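Local coordinates for YlqD protein (Synechococcus sp. WH 8102, PDB 4DCI) that is of unknown function, a YlqD-family protein that joins a small beta sheet to a long pair of helices probably forming a coiled coil, at residues B[15-20]-B[134-139]. Numbering follows the deposited sequence.
Sequences PITVRA and QVAIVV
Thr-17 and Arg-19 on 15-20 each donate their N and accept with their O toward 134-139, making four backbone hydrogen bonds; the axes of strand segments 15-20 and 136-139 approach to 4.6 Å, 27° from parallel. Thr-17 N reaches Val-135 O at 3.1 Å, and Val-139 N closes the series on Arg-19 O at 2.7 Å. Parallel pairing sets neighbours in register on the same face, and here the two faces differ in character. On one, Ile-16, Val-18, Ile-137 and Val-139 build an apolar layer. Ile-16 works in two directions: a chi1 of -66° sets CG1 beside the backbone N and CG2 opposite it, where that methyl meets Ile-137 CG2 at 4.0 Å, the side chains crossing nearly at right angles, while CD1 lies against Val-135 CB at 3.8 Å. Replacing Ile-16 by alanine removes both branches and would probably leave a gap beside Val-135 and Ile-137. Farther along, Val-18 CG1 touches Val-139 CG2 at 4.0 Å. The other face, with Thr-17, Ala-136, Arg-19 and Val-138, mixes polar and apolar side chains. The Arg-19 chain, extended from CG to NE, slants back toward the start of the strand and lays its guanidinium flat on Ala-136, two residues before its bridge partner Val-138, with Ala-136 CB 3.3 Å from the plane beneath its centre. Leu-10 and Leu-129 of the second subunit pack on the apolar layer, making it part of a subunit interface. Within the chain this is the central pair of a mixed four-stranded sheet, flanked by antiparallel strands 111-123 and 143-148, while helices 24-60 and 69-104 fall between its segments in sequence.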
# COMPACT_ATOMS: atom_id res chain seq x y z
N PRO B 15 12.59 13.25 8.52
CA PRO B 15 11.92 12.92 9.76
C PRO B 15 12.42 13.78 10.93
O PRO B 15 13.56 14.25 10.92
CB PRO B 15 12.34 11.47 9.97
CG PRO B 15 13.74 11.42 9.43
CD PRO B 15 13.78 12.40 8.30
N ILE B 16 11.56 14.00 11.92
CA ILE B 16 11.96 14.64 13.18
C ILE B 16 11.76 13.62 14.30
O ILE B 16 10.76 12.91 14.33
CB ILE B 16 11.14 15.92 13.47
CG1 ILE B 16 11.43 17.01 12.44
CG2 ILE B 16 11.44 16.48 14.85
CD1 ILE B 16 12.90 17.26 12.17
N THR B 17 12.73 13.55 15.21
CA THR B 17 12.62 12.64 16.33
C THR B 17 11.99 13.35 17.52
O THR B 17 12.38 14.47 17.85
CB THR B 17 13.99 12.06 16.70
OG1 THR B 17 14.49 11.30 15.60
CG2 THR B 17 13.90 11.18 17.94
N VAL B 18 11.01 12.71 18.13
CA VAL B 18 10.40 13.26 19.34
C VAL B 18 10.98 12.51 20.54
O VAL B 18 10.88 11.29 20.62
CB VAL B 18 8.87 13.12 19.31
CG1 VAL B 18 8.22 14.03 20.35
CG2 VAL B 18 8.33 13.45 17.93
N ARG B 19 11.61 13.24 21.45
CA ARG B 19 12.04 12.68 22.72
C ARG B 19 11.16 13.23 23.85
O ARG B 19 10.78 14.40 23.81
CB ARG B 19 13.52 13.00 22.98
CG ARG B 19 14.49 12.36 22.00
CD ARG B 19 15.89 12.92 22.14
NE ARG B 19 16.69 12.61 20.95
CZ ARG B 19 17.76 13.30 20.55
NH1 ARG B 19 18.19 14.36 21.22
NH2 ARG B 19 18.41 12.93 19.45
N ALA B 20 10.84 12.41 24.84
CA ALA B 20 10.03 12.87 25.98
C ALA B 20 10.81 12.92 27.27
O ALA B 20 11.61 12.03 27.58
CB ALA B 20 8.78 12.01 26.15
N GLN B 134 18.63 14.41 11.21
CA GLN B 134 18.92 14.02 12.58
C GLN B 134 18.49 15.04 13.62
O GLN B 134 19.00 15.03 14.75
CB GLN B 134 20.40 13.69 12.73
CG GLN B 134 20.83 12.55 11.83
CD GLN B 134 22.15 11.92 12.23
OE1 GLN B 134 23.13 12.61 12.51
NE2 GLN B 134 22.17 10.60 12.24
N VAL B 135 17.55 15.90 13.26
CA VAL B 135 17.00 16.84 14.22
C VAL B 135 16.01 16.13 15.16
O VAL B 135 15.21 15.30 14.73
CB VAL B 135 16.37 18.03 13.49
CG1 VAL B 135 15.56 18.88 14.45
CG2 VAL B 135 17.45 18.87 12.84
N ALA B 136 16.09 16.46 16.45
CA ALA B 136 15.13 15.96 17.44
C ALA B 136 14.57 17.08 18.29
O ALA B 136 15.23 18.09 18.50
CB ALA B 136 15.76 14.89 18.31
N ILE B 137 13.34 16.91 18.77
CA ILE B 137 12.74 17.84 19.72
C ILE B 137 12.46 17.14 21.06
O ILE B 137 12.17 15.94 21.10
CB ILE B 137 11.45 18.47 19.17
CG1 ILE B 137 10.37 17.42 18.99
CG2 ILE B 137 11.73 19.14 17.85
CD1 ILE B 137 9.06 17.97 18.47
N VAL B 138 12.57 17.90 22.14
CA VAL B 138 12.35 17.37 23.49
C VAL B 138 11.04 17.92 24.05
O VAL B 138 10.86 19.13 24.16
CB VAL B 138 13.52 17.72 24.43
CG1 VAL B 138 13.24 17.21 25.83
CG2 VAL B 138 14.82 17.12 23.91
N VAL B 139 10.13 17.00 24.39
CA VAL B 139 8.81 17.33 24.91
C VAL B 139 8.69 16.99 26.40
O VAL B 139 9.14 15.93 26.85
CB VAL B 139 7.69 16.60 24.13
CG1 VAL B 139 6.36 16.71 24.86
CG2 VAL B 139 7.55 17.16 22.73